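Local coordinates for oxidoreductase, Gfo/Idh/MocA family (Pseudomonas syringae pv. tomato, PDB 3DTY), which probably acts as a nucleotide-dependent oxidoreductase of the Gfo/Idh/MocA family, with a Rossmann-fold domain and bound magnesium, at residues S65-A70 and R82-Q87. Sequence-based numbering, arbitrary orientation.
Sequences SERCYA and RADGIQ
Arg67 reaches across to Arg82 and Asp84 in a three-residue salt-bridge network that joins the loop before helix 72-79 to the loop that runs from this helix into strand 88-92 of the Rossmann-fold domain. Stacking comes first: the two guanidinium groups lie face to face with their centres 3.6 Å apart and planes only 11° from parallel, NE of Arg67 sitting over the middle of the Arg82 group. A bend at chi3 (84°) turns the end of the otherwise extended Arg67 chain into this stack.

The closeness of two like charges is probably tolerated because two carboxylates pair with them. Asp84 OD2 forms a salt bridge to Arg67 NH1 at 3.2 Å and another to Arg82 NH2 at 3.1 Å. Arg82 grips this carboxylate side-on, its NE bonding to Asp84 OD1, and Glu79 pairs with Arg67 NH2.

The flat guanidinium, with several N-H groups around its edge, also suits the backbone of the type I turn Arg82-Gly85. Arg67 NH2 donates to Asp84 O at 2.9 Å, nearly straight at 162° and in its own guanidinium plane. Gly85 CA packs beside that nitrogen, where a side chain would be crowded by Arg82 O.

Two waters bridge the segments. Tyr69 OH, also bonded to Glu79, accepts from a water that binds Arg82 NH1 weakly; a second water accepts from Arg67 NH1 at 2.9 Å and donates to Asp84 O.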
loop_
_atom_site.group_PDB
_atom_site.type_symbol
_atom_site.label_atom_id
_atom_site.label_comp_id
_atom_site.label_asym_id
_atom_site.label_seq_id
_atom_site.Cartn_x
_atom_site.Cartn_y
_atom_site.Cartn_z
ATOM N N SER A 65 21.969 -18.130 -42.308
ATOM C CA SER A 65 22.324 -16.908 -43.029
ATOM C C SER A 65 21.485 -16.705 -44.289
ATOM O O SER A 65 21.119 -15.582 -44.628
ATOM C CB SER A 65 23.804 -16.932 -43.405
ATOM O OG SER A 65 24.096 -18.090 -44.162
ATOM N N GLU A 66 21.173 -17.795 -44.977
ATOM C CA GLU A 66 20.377 -17.708 -46.192
ATOM C C GLU A 66 18.899 -17.457 -45.889
ATOM O O GLU A 66 18.101 -17.249 -46.801
ATOM C CB GLU A 66 20.536 -18.988 -47.020
ATOM C CG GLU A 66 21.987 -19.295 -47.384
ATOM C CD GLU A 66 22.694 -18.110 -48.034
ATOM O OE1 GLU A 66 22.329 -17.742 -49.170
ATOM O OE2 GLU A 66 23.611 -17.541 -47.404
ATOM N N ARG A 67 18.536 -17.472 -44.609
ATOM C CA ARG A 67 17.151 -17.238 -44.231
ATOM C C ARG A 67 16.969 -15.897 -43.525
ATOM O O ARG A 67 15.926 -15.627 -42.927
ATOM C CB ARG A 67 16.625 -18.408 -43.389
ATOM C CG ARG A 67 16.648 -19.727 -44.163
ATOM C CD ARG A 67 16.060 -20.907 -43.396
ATOM N NE ARG A 67 14.608 -20.993 -43.502
ATOM C CZ ARG A 67 13.889 -22.026 -43.066
ATOM N NH1 ARG A 67 14.485 -23.067 -42.495
ATOM N NH2 ARG A 67 12.571 -22.021 -43.190
ATOM N N CYS A 68 18.004 -15.065 -43.600
ATOM C CA CYS A 68 17.968 -13.715 -43.059
ATOM C C CYS A 68 17.685 -12.874 -44.300
ATOM O O CYS A 68 18.599 -12.323 -44.918
ATOM C CB CYS A 68 19.317 -13.311 -42.479
ATOM S SG CYS A 68 19.759 -14.195 -40.988
ATOM N N TYR A 69 16.409 -12.805 -44.660
ATOM C CA TYR A 69 15.944 -12.085 -45.833
ATOM C C TYR A 69 16.092 -10.569 -45.756
ATOM O O TYR A 69 16.120 -9.980 -44.675
ATOM C CB TYR A 69 14.494 -12.478 -46.095
ATOM C CG TYR A 69 14.352 -13.962 -46.330
ATOM C CD1 TYR A 69 14.652 -14.522 -47.575
ATOM C CD2 TYR A 69 13.963 -14.816 -45.297
ATOM C CE1 TYR A 69 14.567 -15.896 -47.784
ATOM C CE2 TYR A 69 13.873 -16.190 -45.493
ATOM C CZ TYR A 69 14.173 -16.723 -46.740
ATOM O OH TYR A 69 14.052 -18.075 -46.949
ATOM N N ALA A 70 16.186 -9.948 -46.925
ATOM C CA ALA A 70 16.350 -8.506 -47.019
ATOM C C ALA A 70 15.037 -7.775 -46.755
ATOM O O ALA A 70 15.039 -6.649 -46.255
ATOM C CB ALA A 70 16.892 -8.137 -48.398
ATOM N N ARG A 82 9.792 -23.714 -49.529
ATOM C CA ARG A 82 10.493 -24.676 -48.685
ATOM C C ARG A 82 9.544 -25.590 -47.919
ATOM O O ARG A 82 8.476 -25.164 -47.476
ATOM C CB ARG A 82 11.385 -23.925 -47.695
ATOM C CG ARG A 82 12.350 -22.956 -48.351
ATOM C CD ARG A 82 13.258 -22.302 -47.327
ATOM N NE ARG A 82 13.897 -23.293 -46.467
ATOM C CZ ARG A 82 15.184 -23.286 -46.145
ATOM N NH1 ARG A 82 15.983 -22.338 -46.611
ATOM N NH2 ARG A 82 15.673 -24.233 -45.356
ATOM N N ALA A 83 9.937 -26.849 -47.759
ATOM C CA ALA A 83 9.116 -27.816 -47.035
ATOM C C ALA A 83 9.188 -27.512 -45.549
ATOM O O ALA A 83 8.246 -27.776 -44.799
ATOM C CB ALA A 83 9.611 -29.238 -47.304
ATOM N N ASP A 84 10.317 -26.957 -45.133
ATOM C CA ASP A 84 10.532 -26.595 -43.739
ATOM C C ASP A 84 10.405 -25.079 -43.630
ATOM O O ASP A 84 11.047 -24.450 -42.791
ATOM C CB ASP A 84 11.926 -27.041 -43.293
ATOM C CG ASP A 84 13.032 -26.301 -44.018
ATOM O OD1 ASP A 84 12.820 -25.927 -45.188
ATOM O OD2 ASP A 84 14.112 -26.099 -43.422
ATOM N N GLY A 85 9.580 -24.500 -44.496
ATOM C CA GLY A 85 9.377 -23.062 -44.483
ATOM C C GLY A 85 8.571 -22.607 -43.278
ATOM O O GLY A 85 7.820 -23.385 -42.686
ATOM N N ILE A 86 8.721 -21.340 -42.909
ATOM C CA ILE A 86 8.002 -20.804 -41.759
ATOM C C ILE A 86 6.502 -21.072 -41.812
ATOM O O ILE A 86 5.892 -21.102 -42.888
ATOM C CB ILE A 86 8.219 -19.282 -41.614
ATOM C CG1 ILE A 86 7.865 -18.570 -42.922
ATOM C CG2 ILE A 86 9.657 -19.003 -41.211
ATOM C CD1 ILE A 86 7.840 -17.040 -42.798
ATOM N N GLN A 87 5.921 -21.273 -40.634
ATOM C CA GLN A 87 4.492 -21.526 -40.494
ATOM C C GLN A 87 3.815 -20.292 -39.916
ATOM O O GLN A 87 2.612 -20.089 -40.086
ATOM C CB GLN A 87 4.251 -22.705 -39.549
ATOM C CG GLN A 87 4.687 -24.046 -40.094
ATOM C CD GLN A 87 4.771 -25.098 -39.011
ATOM O OE1 GLN A 87 5.691 -25.095 -38.194
ATOM N NE2 GLN A 87 3.803 -26.002 -38.991
HETATM O O HOH W 1 13.280 -24.841 -40.585
HETATM O O HOH W 2 15.443 -19.692 -48.677
#